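Local structure of m3DLH protein (Halieaceae bacterium, 7JKA) at residues V46-A51 and G135-E140; N55-E60 and I129-G134; L141-A146 and G157-L162; V152-G157 and A236-A241; I19-G24 and L112-A117. The protein probably hydrolyses dienelactones as an alpha/beta-hydrolase of the dienelactone hydrolase family, and may also act on phosphotriesters. One frame throughout, in Å; residues are numbered along the deposited sequence.

Contact 1: V46-A51 and G135-E140; sequences VVFPEA and GTTALE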
# COMPACT_ATOMS: atom_id res chain seq x y z
N VAL A 46 -1.90 -0.72 -7.21
CA VAL A 46 -2.03 -1.82 -6.27
C VAL A 46 -2.35 -1.25 -4.91
O VAL A 46 -1.75 -0.26 -4.47
CB VAL A 46 -0.76 -2.68 -6.20
CG1 VAL A 46 -0.98 -3.85 -5.22
CG2 VAL A 46 -0.37 -3.17 -7.55
N VAL A 47 -3.30 -1.87 -4.23
CA VAL A 47 -3.69 -1.46 -2.88
C VAL A 47 -3.36 -2.60 -1.92
O VAL A 47 -4.01 -3.66 -1.94
CB VAL A 47 -5.19 -1.12 -2.81
CG1 VAL A 47 -5.58 -0.66 -1.42
CG2 VAL A 47 -5.59 -0.05 -3.89
N PHE A 48 -2.37 -2.37 -1.05
CA PHE A 48 -2.05 -3.38 -0.05
C PHE A 48 -2.78 -3.07 1.24
O PHE A 48 -2.72 -1.93 1.74
CB PHE A 48 -0.55 -3.46 0.19
CG PHE A 48 0.22 -3.99 -0.99
CD1 PHE A 48 0.14 -5.34 -1.33
CD2 PHE A 48 0.98 -3.13 -1.78
CE1 PHE A 48 0.85 -5.82 -2.43
CE2 PHE A 48 1.68 -3.61 -2.89
CZ PHE A 48 1.61 -4.94 -3.22
N PRO A 49 -3.50 -4.04 1.79
CA PRO A 49 -4.33 -3.80 2.97
C PRO A 49 -3.50 -3.80 4.25
O PRO A 49 -2.30 -4.11 4.26
CB PRO A 49 -5.28 -5.00 2.96
CG PRO A 49 -4.34 -6.13 2.46
CD PRO A 49 -3.55 -5.45 1.35
N GLU A 50 -4.16 -3.46 5.36
CA GLU A 50 -3.58 -3.74 6.67
C GLU A 50 -3.27 -5.23 6.83
O GLU A 50 -3.74 -6.04 6.01
CB GLU A 50 -4.54 -3.27 7.77
CG GLU A 50 -4.65 -1.74 7.86
CD GLU A 50 -5.28 -1.31 9.17
OE1 GLU A 50 -6.34 -1.85 9.53
OE2 GLU A 50 -4.72 -0.43 9.85
N ALA A 51 -2.47 -5.60 7.84
CA ALA A 51 -1.99 -6.99 7.94
C ALA A 51 -3.11 -7.98 8.23
O ALA A 51 -2.88 -9.19 8.08
CB ALA A 51 -0.91 -7.12 9.01
N GLY A 135 1.39 -0.71 3.77
CA GLY A 135 2.30 0.34 3.34
C GLY A 135 3.73 -0.14 3.39
O GLY A 135 4.52 0.16 2.48
N THR A 136 4.10 -0.84 4.46
CA THR A 136 5.42 -1.44 4.53
C THR A 136 5.64 -2.33 3.32
O THR A 136 6.71 -2.31 2.71
CB THR A 136 5.54 -2.24 5.83
OG1 THR A 136 4.95 -1.52 6.92
CG2 THR A 136 7.01 -2.57 6.11
N THR A 137 4.60 -3.08 2.94
CA THR A 137 4.65 -3.97 1.78
C THR A 137 4.88 -3.18 0.49
O THR A 137 5.68 -3.58 -0.35
CB THR A 137 3.35 -4.78 1.69
OG1 THR A 137 3.22 -5.57 2.88
CG2 THR A 137 3.37 -5.75 0.52
N ALA A 138 4.17 -2.06 0.34
CA ALA A 138 4.36 -1.23 -0.85
C ALA A 138 5.81 -0.74 -0.97
O ALA A 138 6.36 -0.69 -2.07
CB ALA A 138 3.37 -0.06 -0.82
N LEU A 139 6.43 -0.38 0.16
CA LEU A 139 7.83 0.05 0.13
C LEU A 139 8.77 -1.12 -0.16
O LEU A 139 9.80 -0.92 -0.81
CB LEU A 139 8.20 0.73 1.45
CG LEU A 139 7.59 2.13 1.60
CD1 LEU A 139 7.89 2.68 3.01
CD2 LEU A 139 8.13 3.05 0.51
N GLU A 140 8.43 -2.34 0.29
CA GLU A 140 9.23 -3.49 -0.11
C GLU A 140 9.16 -3.71 -1.62
O GLU A 140 10.17 -4.04 -2.26
CB GLU A 140 8.75 -4.76 0.60
CG GLU A 140 9.12 -4.79 2.08
CD GLU A 140 10.61 -4.70 2.31
OE1 GLU A 140 11.33 -5.68 2.03
OE2 GLU A 140 11.05 -3.64 2.80
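The phenyl ring of F48 and the side chain of T137 meet at about a right angle, with the threonine methyl laid over one face of the ring. The evidence for a CH-pi contact is twofold: T137 CG2 stands 3.8 Å from the centroid of the F48 ring, and its line to the centroid leans only 14° from the ring normal. The methyl is not quite central, since its nearest ring atom is CD1, with T137 CG2 to F48 CD1 at 3.7 Å, while CE1 follows at 3.9 Å from the same T137 CG2. Over the opposite face lies V46 CG1, though V46 is modelled in two conformers. Rotation about the first side-chain bond of T137 (chi1 -61°) sets CG2 opposite the backbone N and presents it to the ring, leaving OG1 to turn back. That hydroxyl is hydrogen-bonded to F133 O in the preceding helical turn and to W104 NE1 of helix 101-116, so the polar branch is occupied away from the aromatic face. A138 meets the other ortho side of the ring, A138 CB and F48 CD2 being 4.0 Å apart; its backbone N comes to the same CD2 obliquely. No hydrogen bond joins the two segments, and all three touching residues are buried. The backbones approach most closely at F48 and G135, with CA of F48 and CA of G135 6.7 Å apart. The ring of F48, at the end of strand 42-48, packs helix 133-143 on the central parallel strands, just after a turn that fits a nucleophile elbow, as in the alpha/beta-hydrolase fold.

Contact 2: N55-E60 and I129-G134; sequences NDHARE and IGFCFG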
# COMPACT_ATOMS: atom_id res chain seq x y z
N ASN A 55 -9.55 -6.80 3.25
CA ASN A 55 -10.78 -6.60 4.00
C ASN A 55 -11.61 -5.47 3.38
O ASN A 55 -11.22 -4.89 2.36
CB ASN A 55 -10.46 -6.31 5.47
CG ASN A 55 -9.50 -5.14 5.66
OD1 ASN A 55 -9.22 -4.38 4.72
ND2 ASN A 55 -9.00 -5.00 6.88
N ASP A 56 -12.72 -5.12 4.03
CA ASP A 56 -13.64 -4.13 3.47
C ASP A 56 -12.98 -2.77 3.36
O ASP A 56 -13.26 -2.03 2.42
CB ASP A 56 -14.90 -4.03 4.31
CG ASP A 56 -15.87 -5.16 4.02
OD1 ASP A 56 -15.63 -5.89 3.03
OD2 ASP A 56 -16.85 -5.32 4.78
N HIS A 57 -12.10 -2.44 4.31
CA HIS A 57 -11.38 -1.17 4.26
C HIS A 57 -10.58 -1.05 2.96
O HIS A 57 -10.65 -0.04 2.26
CB HIS A 57 -10.49 -1.06 5.49
CG HIS A 57 -9.59 0.12 5.50
ND1 HIS A 57 -8.35 0.12 4.89
CD2 HIS A 57 -9.72 1.34 6.07
CE1 HIS A 57 -7.77 1.29 5.07
NE2 HIS A 57 -8.58 2.05 5.78
N ALA A 58 -9.85 -2.11 2.60
CA ALA A 58 -9.05 -2.04 1.38
C ALA A 58 -9.92 -2.03 0.13
O ALA A 58 -9.60 -1.34 -0.85
CB ALA A 58 -8.09 -3.22 1.33
N ARG A 59 -10.99 -2.82 0.13
CA ARG A 59 -11.91 -2.80 -1.01
C ARG A 59 -12.48 -1.41 -1.23
O ARG A 59 -12.62 -0.95 -2.37
CB ARG A 59 -13.05 -3.80 -0.79
CG ARG A 59 -12.62 -5.26 -0.68
CD ARG A 59 -13.86 -6.14 -0.47
NE ARG A 59 -13.49 -7.55 -0.45
CZ ARG A 59 -13.38 -8.28 0.65
NH1 ARG A 59 -13.65 -7.77 1.84
NH2 ARG A 59 -13.01 -9.55 0.54
N GLU A 60 -12.85 -0.72 -0.14
CA GLU A 60 -13.40 0.62 -0.27
C GLU A 60 -12.36 1.58 -0.83
O GLU A 60 -12.69 2.45 -1.64
CB GLU A 60 -13.93 1.08 1.08
CG GLU A 60 -14.32 2.55 1.13
CD GLU A 60 -15.50 2.90 0.24
OE1 GLU A 60 -16.18 1.99 -0.29
OE2 GLU A 60 -15.74 4.12 0.08
N ILE A 129 -0.11 1.70 -3.19
CA ILE A 129 -0.39 2.28 -1.89
C ILE A 129 -0.59 1.16 -0.89
O ILE A 129 -0.84 0.00 -1.24
CB ILE A 129 -1.61 3.22 -1.90
CG1 ILE A 129 -2.94 2.46 -2.03
CG2 ILE A 129 -1.45 4.28 -2.99
CD1 ILE A 129 -4.17 3.40 -1.82
N GLY A 130 -0.49 1.51 0.38
CA GLY A 130 -0.70 0.52 1.41
C GLY A 130 -0.98 1.17 2.74
O GLY A 130 -0.55 2.30 3.02
N PHE A 131 -1.71 0.44 3.57
CA PHE A 131 -2.18 0.88 4.87
C PHE A 131 -1.51 -0.00 5.91
O PHE A 131 -1.56 -1.22 5.80
CB PHE A 131 -3.71 0.78 4.93
CG PHE A 131 -4.37 1.60 3.89
CD1 PHE A 131 -4.53 1.13 2.60
CD2 PHE A 131 -4.72 2.91 4.18
CE1 PHE A 131 -5.10 1.93 1.62
CE2 PHE A 131 -5.29 3.74 3.22
CZ PHE A 131 -5.46 3.25 1.92
N CYS A 132 -0.87 0.60 6.91
CA CYS A 132 -0.16 -0.14 7.98
C CYS A 132 0.82 -1.10 7.34
O CYS A 132 1.64 -0.68 6.51
CB CYS A 132 -1.13 -0.83 8.89
SG CYS A 132 -2.11 0.30 9.60
N PHE A 133 0.76 -2.39 7.68
CA PHE A 133 1.69 -3.35 7.10
C PHE A 133 1.61 -3.37 5.57
O PHE A 133 2.62 -3.63 4.92
CB PHE A 133 1.41 -4.75 7.66
CG PHE A 133 2.35 -5.81 7.15
CD1 PHE A 133 3.63 -5.94 7.67
CD2 PHE A 133 1.94 -6.69 6.16
CE1 PHE A 133 4.50 -6.94 7.20
CE2 PHE A 133 2.79 -7.69 5.69
CZ PHE A 133 4.07 -7.81 6.21
N GLY A 134 0.44 -3.07 5.00
CA GLY A 134 0.34 -2.90 3.55
C GLY A 134 1.21 -1.79 3.00
O GLY A 134 1.73 -1.89 1.88
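H57 points the edge of its imidazole at the face of F131, a T-shaped pair with centroids of the H57 and F131 rings 4.9 Å apart and planes at 86°. One carbon does the touching: H57 CE1 lies 3.6 Å from F131 CG and equally far from F131 CD2, above the ring but displaced toward its rim. H57 CG is set opposite the backbone N (chi1 174°), which carries the imidazole off helix 56-67 toward the strand. Beyond CE1, H57 NE2 is hydrogen-bonded to T216 OG1, a bond that would limit rotation of the imidazole. F131 is the last residue of strand 126-131, and G130 to G134, running through this residue into the turn, fits the GxCxG nucleophile elbow of alpha/beta hydrolases: C132 has a positive phi of 54°, and G134 N gives a weak hydrogen bond to F131 O at 2.8 Å as helix 133-143 starts. The phenyl of F131 is held further by a stack with the ring of F154 and by V47 of the neighbouring strand. On the other side of the pair, the first turn of helix 56-67 is capped by N55, whose OD1 accepts from A58 N at 3.2 Å. D56 OD1 and R59 NH1 form a salt bridge of 3.0 Å on the same turn.

Contact 3: L141-A146 and G157-L162; sequences LARSGA and GLLPEL
R143 reaches from helix 133-143 to the loop 157-162 and holds the carbonyl oxygen of L159 with two nitrogens. From CB, the first torsion (chi1 -77°) puts CG opposite the carbonyl carbon, and the chain then runs extended through CD to NE. At NE it passes E161, with R143 NE and E161 CB 3.8 Å apart. CZ follows, 3.3 Å from L159 O, and both terminal nitrogens close on that oxygen end-on: R143 NH2 to L159 O is 2.8 Å with an N-H...O angle of 149°, and R143 NH1 to L159 O is 2.9 Å at 140°. The oxygen lies in the guanidinium plane for both bonds. Seen from the carbonyl, NH2 is in its plane, whereas NH1 stands above it. L159 CD2 lies alongside, 3.9 Å from R143 NH1. E161 N sits over one guanidinium face without bonding to it; its hydrogen bond goes to E195 OE2, while E195 OE1 makes a salt bridge with R143 NH2, so one carboxylate serves both segments. R143 NH1 has E140 OE2 as its salt-bridge partner, and the E161 carboxylate pairs with R198. Just past R143 the helix closes in a Schellman motif at G145. The guanidinium thus lies where the C-terminal end of helix 133-143, helix 186-198 and R101 of helix 101-116 converge on the loop leaving strand 150-154.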
# COMPACT_ATOMS: atom_id res chain seq x y z
N LEU A 141 7.98 -3.49 -2.20
CA LEU A 141 7.83 -3.63 -3.64
C LEU A 141 8.66 -2.58 -4.37
O LEU A 141 9.35 -2.89 -5.34
CB LEU A 141 6.36 -3.48 -4.02
CG LEU A 141 6.01 -3.59 -5.52
CD1 LEU A 141 6.43 -4.96 -6.09
CD2 LEU A 141 4.50 -3.38 -5.69
N ALA A 142 8.65 -1.34 -3.87
CA ALA A 142 9.51 -0.33 -4.48
C ALA A 142 10.98 -0.69 -4.35
O ALA A 142 11.75 -0.54 -5.31
CB ALA A 142 9.24 1.02 -3.83
N ARG A 143 11.38 -1.17 -3.17
CA ARG A 143 12.79 -1.52 -2.94
C ARG A 143 13.24 -2.65 -3.84
O ARG A 143 14.43 -2.73 -4.20
CB ARG A 143 12.97 -1.92 -1.47
CG ARG A 143 13.00 -0.74 -0.52
CD ARG A 143 12.95 -1.22 0.93
NE ARG A 143 13.27 -0.15 1.88
CZ ARG A 143 13.09 -0.25 3.19
NH1 ARG A 143 12.58 -1.36 3.71
NH2 ARG A 143 13.44 0.74 3.99
N SER A 144 12.32 -3.53 -4.23
CA SER A 144 12.67 -4.65 -5.12
C SER A 144 13.06 -4.17 -6.51
O SER A 144 13.62 -4.96 -7.29
CB SER A 144 11.50 -5.62 -5.23
OG SER A 144 10.54 -5.15 -6.17
N GLY A 145 12.78 -2.91 -6.83
CA GLY A 145 13.10 -2.38 -8.14
C GLY A 145 11.98 -2.50 -9.14
O GLY A 145 12.23 -2.37 -10.35
N ALA A 146 10.76 -2.74 -8.68
CA ALA A 146 9.62 -2.84 -9.57
C ALA A 146 9.36 -1.52 -10.27
O ALA A 146 9.70 -0.42 -9.79
CB ALA A 146 8.39 -3.29 -8.77
N GLY A 157 4.20 0.93 9.34
CA GLY A 157 5.47 0.60 9.96
C GLY A 157 6.58 0.65 8.94
O GLY A 157 6.37 0.47 7.73
N LEU A 158 7.78 0.97 9.41
CA LEU A 158 8.94 1.13 8.56
C LEU A 158 10.05 0.22 9.05
O LEU A 158 10.19 -0.02 10.26
CB LEU A 158 9.41 2.59 8.57
CG LEU A 158 8.33 3.56 8.10
CD1 LEU A 158 8.73 4.99 8.48
CD2 LEU A 158 8.08 3.43 6.60
N LEU A 159 10.84 -0.29 8.13
CA LEU A 159 11.98 -1.08 8.56
C LEU A 159 13.13 -0.86 7.58
O LEU A 159 12.91 -0.40 6.46
CB LEU A 159 11.63 -2.57 8.67
CG LEU A 159 11.66 -3.44 7.42
CD1 LEU A 159 11.60 -4.90 7.84
CD2 LEU A 159 10.49 -3.10 6.53
N PRO A 160 14.35 -1.19 7.98
CA PRO A 160 15.49 -0.90 7.11
C PRO A 160 15.47 -1.71 5.82
O PRO A 160 14.94 -2.82 5.75
CB PRO A 160 16.69 -1.29 7.98
CG PRO A 160 16.18 -1.21 9.37
CD PRO A 160 14.78 -1.69 9.30
N GLU A 161 16.09 -1.12 4.80
CA GLU A 161 16.31 -1.80 3.53
C GLU A 161 17.20 -3.03 3.71
O GLU A 161 17.86 -3.22 4.74
CB GLU A 161 16.98 -0.87 2.53
CG GLU A 161 18.45 -0.57 2.90
CD GLU A 161 19.17 0.34 1.90
OE1 GLU A 161 18.54 0.79 0.93
OE2 GLU A 161 20.39 0.59 2.10
N LEU A 162 17.22 -3.86 2.66
CA LEU A 162 18.30 -4.81 2.46
C LEU A 162 19.45 -4.10 1.74
O LEU A 162 19.22 -3.14 0.99
CB LEU A 162 17.83 -6.00 1.64
CG LEU A 162 16.71 -6.88 2.20
CD1 LEU A 162 16.36 -7.93 1.17
CD2 LEU A 162 17.14 -7.55 3.50

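Contact 4: V152-G157 and A236-A241; sequences VTFHAG and ARSWTA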
# COMPACT_ATOMS: atom_id res chain seq x y z
N VAL A 152 2.70 5.39 -2.07
CA VAL A 152 2.17 6.20 -0.97
C VAL A 152 1.81 5.27 0.16
O VAL A 152 1.12 4.26 -0.05
CB VAL A 152 0.93 7.01 -1.39
CG1 VAL A 152 0.51 7.93 -0.21
CG2 VAL A 152 1.23 7.84 -2.63
N THR A 153 2.29 5.57 1.37
CA THR A 153 1.97 4.77 2.54
C THR A 153 1.12 5.56 3.52
O THR A 153 1.25 6.78 3.64
CB THR A 153 3.23 4.25 3.25
OG1 THR A 153 3.94 5.33 3.88
CG2 THR A 153 4.15 3.60 2.26
N PHE A 154 0.23 4.85 4.21
CA PHE A 154 -0.63 5.47 5.22
C PHE A 154 -0.42 4.73 6.53
O PHE A 154 -0.64 3.51 6.59
CB PHE A 154 -2.11 5.41 4.81
CG PHE A 154 -2.42 6.10 3.51
CD1 PHE A 154 -2.39 5.41 2.30
CD2 PHE A 154 -2.81 7.43 3.51
CE1 PHE A 154 -2.69 6.03 1.11
CE2 PHE A 154 -3.11 8.09 2.31
CZ PHE A 154 -3.06 7.37 1.10
N HIS A 155 -0.01 5.46 7.56
CA HIS A 155 0.26 4.92 8.90
C HIS A 155 0.96 3.56 8.84
O HIS A 155 0.53 2.58 9.45
CB HIS A 155 -1.00 4.87 9.78
CG HIS A 155 -2.23 4.31 9.10
ND1 HIS A 155 -2.52 2.96 9.05
CD2 HIS A 155 -3.27 4.94 8.50
CE1 HIS A 155 -3.66 2.78 8.41
NE2 HIS A 155 -4.14 3.96 8.06
N ALA A 156 2.08 3.52 8.11
CA ALA A 156 2.84 2.29 7.88
C ALA A 156 4.02 2.15 8.83
O ALA A 156 4.78 3.09 9.04
CB ALA A 156 3.37 2.26 6.44
N GLY A 157 4.20 0.93 9.34
CA GLY A 157 5.47 0.60 9.96
C GLY A 157 6.58 0.65 8.94
O GLY A 157 6.37 0.47 7.73
N ALA A 236 -8.60 12.65 5.16
CA ALA A 236 -8.88 13.46 3.98
C ALA A 236 -7.62 14.14 3.46
O ALA A 236 -7.36 14.16 2.24
CB ALA A 236 -9.94 14.50 4.32
N ARG A 237 -6.82 14.72 4.36
CA ARG A 237 -5.61 15.41 3.92
C ARG A 237 -4.64 14.46 3.22
O ARG A 237 -4.05 14.81 2.19
CB ARG A 237 -4.92 16.07 5.11
CG ARG A 237 -5.65 17.26 5.69
CD ARG A 237 -5.12 17.55 7.07
NE ARG A 237 -5.65 18.81 7.55
CZ ARG A 237 -5.38 19.30 8.76
NH1 ARG A 237 -4.60 18.64 9.59
NH2 ARG A 237 -5.89 20.47 9.12
N SER A 238 -4.41 13.29 3.81
CA SER A 238 -3.47 12.35 3.22
C SER A 238 -4.00 11.79 1.90
O SER A 238 -3.22 11.58 0.97
CB SER A 238 -3.16 11.22 4.20
OG SER A 238 -4.32 10.50 4.59
N TRP A 239 -5.32 11.57 1.78
CA TRP A 239 -5.87 11.14 0.50
C TRP A 239 -5.66 12.21 -0.56
O TRP A 239 -5.31 11.92 -1.71
CB TRP A 239 -7.35 10.82 0.65
CG TRP A 239 -7.95 10.04 -0.47
CD1 TRP A 239 -8.84 10.51 -1.40
CD2 TRP A 239 -7.74 8.65 -0.76
NE1 TRP A 239 -9.18 9.49 -2.27
CE2 TRP A 239 -8.53 8.34 -1.89
CE3 TRP A 239 -6.97 7.64 -0.18
CZ2 TRP A 239 -8.57 7.05 -2.46
CZ3 TRP A 239 -7.01 6.36 -0.74
CH2 TRP A 239 -7.80 6.08 -1.87
N THR A 240 -5.86 13.48 -0.19
CA THR A 240 -5.60 14.56 -1.12
C THR A 240 -4.13 14.61 -1.52
O THR A 240 -3.81 14.83 -2.69
CB THR A 240 -6.03 15.89 -0.49
OG1 THR A 240 -7.45 15.89 -0.35
CG2 THR A 240 -5.62 17.10 -1.36
N ALA A 241 -3.23 14.43 -0.55
CA ALA A 241 -1.81 14.43 -0.89
C ALA A 241 -1.48 13.32 -1.87
O ALA A 241 -0.72 13.53 -2.82
CB ALA A 241 -0.96 14.33 0.38
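A strand end of the central alpha/beta-hydrolase sheet here meets the C-terminal helix: F154, last residue of strand 150-154, touches S238 and W239 of helix 232-250. The phenyl comes edge-on to the serine. S238 OG lies near the plane of the F154 ring, 3.5 Å from its CE2, and 3.6 Å from its CD2, and the methylene adds a second touch with S238 CB and F154 CE2 3.7 Å apart. The hydroxyl forms no hydrogen bond across the contact. Its torsion (chi1 59°) sets OG between the backbone N and the carbonyl carbon, and the polar partners are T234 O and E235 O in the previous turn of the same helix, so the buried oxygen is satisfied locally. W239 leaves its backbone pointing away from the strand, but with CG set opposite the backbone N (chi1 -165°) the six-membered ring swings back. W239 CE3 reaches F154 CZ at 4.1 Å, an apolar touch at an oblique attitude. The helical turn carries one further side-chain bond: T240 OG1 and T240 N reach A236 O from opposite faces of its carbonyl plane, at 3.1 Å for OG1. F154 also stacks on F131 of the adjoining strand, and immediately beyond it the side chain of H155 is hydrogen-bonded through NE2 to T216 OG1. Helix 232-250 lies across strands 150-154, 172-178 and 203-208: M242 meets V152 and F154, S238 rests on C176, and A241 packs on L174 and Y208.

Contact 5: I19-G24 and L112-A117; sequences IRYTDG and LDTLVA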
# COMPACT_ATOMS: atom_id res chain seq x y z
N ILE A 19 -10.01 -11.44 -8.80
CA ILE A 19 -8.82 -11.78 -9.58
C ILE A 19 -8.06 -12.85 -8.81
O ILE A 19 -7.64 -12.62 -7.68
CB ILE A 19 -7.90 -10.58 -9.82
CG1 ILE A 19 -8.68 -9.35 -10.32
CG2 ILE A 19 -6.83 -10.96 -10.80
CD1 ILE A 19 -8.77 -9.30 -11.81
N ARG A 20 -7.83 -14.00 -9.43
CA ARG A 20 -7.04 -15.06 -8.82
C ARG A 20 -5.64 -15.02 -9.43
O ARG A 20 -5.49 -14.92 -10.65
CB ARG A 20 -7.71 -16.42 -9.03
CG ARG A 20 -9.06 -16.42 -8.34
CD ARG A 20 -9.70 -17.77 -8.22
NE ARG A 20 -10.87 -17.64 -7.36
CZ ARG A 20 -10.94 -18.05 -6.10
NH1 ARG A 20 -9.93 -18.68 -5.52
NH2 ARG A 20 -12.07 -17.84 -5.42
N TYR A 21 -4.62 -15.07 -8.59
CA TYR A 21 -3.26 -14.96 -9.09
C TYR A 21 -2.33 -15.70 -8.15
O TYR A 21 -2.74 -16.17 -7.09
CB TYR A 21 -2.85 -13.49 -9.24
CG TYR A 21 -2.84 -12.67 -7.94
CD1 TYR A 21 -4.01 -12.12 -7.42
CD2 TYR A 21 -1.65 -12.42 -7.27
CE1 TYR A 21 -4.00 -11.35 -6.26
CE2 TYR A 21 -1.63 -11.67 -6.10
CZ TYR A 21 -2.82 -11.15 -5.60
OH TYR A 21 -2.79 -10.38 -4.43
N THR A 22 -1.06 -15.81 -8.54
CA THR A 22 -0.14 -16.61 -7.74
C THR A 22 1.26 -16.05 -7.86
O THR A 22 1.61 -15.39 -8.84
CB THR A 22 -0.19 -18.09 -8.17
OG1 THR A 22 0.63 -18.90 -7.31
CG2 THR A 22 0.25 -18.29 -9.61
N ASP A 23 2.07 -16.32 -6.84
CA ASP A 23 3.51 -16.14 -6.93
C ASP A 23 4.24 -17.43 -7.30
O ASP A 23 5.48 -17.46 -7.29
CB ASP A 23 4.05 -15.60 -5.61
CG ASP A 23 3.82 -16.54 -4.45
OD1 ASP A 23 3.20 -17.63 -4.63
OD2 ASP A 23 4.28 -16.20 -3.34
N GLY A 24 3.49 -18.50 -7.62
CA GLY A 24 4.07 -19.81 -7.89
C GLY A 24 4.08 -20.75 -6.70
O GLY A 24 4.28 -21.96 -6.88
N LEU A 112 1.38 -6.83 -8.30
CA LEU A 112 1.64 -5.83 -9.35
C LEU A 112 1.55 -6.46 -10.73
O LEU A 112 0.96 -5.88 -11.66
CB LEU A 112 3.04 -5.22 -9.15
CG LEU A 112 3.42 -4.12 -10.15
CD1 LEU A 112 2.41 -2.98 -10.11
CD2 LEU A 112 4.82 -3.62 -9.88
N ASP A 113 2.15 -7.65 -10.90
CA ASP A 113 2.10 -8.31 -12.21
C ASP A 113 0.66 -8.59 -12.62
O ASP A 113 0.29 -8.42 -13.79
CB ASP A 113 2.88 -9.61 -12.15
CG ASP A 113 4.37 -9.40 -12.13
OD1 ASP A 113 4.86 -8.27 -12.35
OD2 ASP A 113 5.07 -10.42 -11.86
N THR A 114 -0.15 -9.02 -11.66
CA THR A 114 -1.55 -9.29 -11.97
C THR A 114 -2.29 -8.01 -12.36
O THR A 114 -3.11 -8.02 -13.29
CB THR A 114 -2.20 -9.97 -10.77
OG1 THR A 114 -1.39 -11.11 -10.45
CG2 THR A 114 -3.55 -10.44 -11.14
N LEU A 115 -2.01 -6.91 -11.67
CA LEU A 115 -2.60 -5.64 -12.08
C LEU A 115 -2.23 -5.30 -13.52
O LEU A 115 -3.08 -4.94 -14.34
CB LEU A 115 -2.14 -4.55 -11.12
CG LEU A 115 -2.52 -3.13 -11.51
CD1 LEU A 115 -4.02 -2.99 -11.30
CD2 LEU A 115 -1.70 -2.16 -10.63
N VAL A 116 -0.94 -5.38 -13.84
CA VAL A 116 -0.48 -5.03 -15.18
C VAL A 116 -1.08 -5.94 -16.24
O VAL A 116 -1.26 -5.52 -17.39
CB VAL A 116 1.07 -5.06 -15.19
CG1 VAL A 116 1.60 -4.91 -16.60
CG2 VAL A 116 1.62 -3.95 -14.29
N ALA A 117 -1.41 -7.18 -15.89
CA ALA A 117 -1.98 -8.11 -16.84
C ALA A 117 -3.42 -7.80 -17.20
O ALA A 117 -3.94 -8.40 -18.15
CB ALA A 117 -1.89 -9.53 -16.27
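T114 of helix 101-116 is turned (chi1 -54°) so that CG2 stands opposite the backbone N and OG1 opposite the carbonyl carbon, which sends the methyl toward I19 and the hydroxyl toward Y21. On the strand, Y21 has its CG between the backbone N and the carbonyl carbon (chi1 61°), the crowded position. Its ring stem then lies across T114 at about a right angle: T114 OG1 is 3.0 Å from Y21 CB and 3.3 Å from Y21 CG, a tight approach without a hydrogen bond. T114 CG2 is 3.7 Å from the same Y21 CB. The same methyl also presses on I19: T114 CG2 and I19 CG2 are 3.3 Å apart, shorter than ordinary van der Waals contact for two carbons, the two side chains running antiparallel alongside one another. The strand involved, 14-22, pairs antiparallel with 27-35 as a hairpin at the edge of the otherwise largely parallel sheet, and the helix covers it on one side. The hairpin turn begins with an ST turn, in which T22 OG1 accepts from G24 N at 2.9 Å with an N-H...O angle of 155°. T114 OG1 is hydrogen-bonded to A110 O, one helical turn back. Y21 OH is hydrogen-bonded to D76 N, its ring meets that of F28 on the paired strand, and A110 and A111 of the helix touch the tyrosine side chain.

Overall arrangement
Contacts 1, 2 and 4 converge on the strand ends around the elbow-like turn at C132, the probable nucleophile site. Strand 126-131 lies between strands 42-48 and 150-154: F48 N probably bonds to I129 O at 2.8 Å, and G130 O to F154 N at 2.9 Å. Centres of contacts 1 and 2 are 8 Å apart, those of contacts 2 and 4 about 11 Å. Helix 133-143 carries the chain from this turn to contact 3, and T136 OG1 ties it to G157 O at 2.6 Å, a residue shared by contacts 3 and 4. Contact 5 is peripheral, its centre 25 Å from that of contact 4, but its L112 and L115 pack on V46 of contact 1.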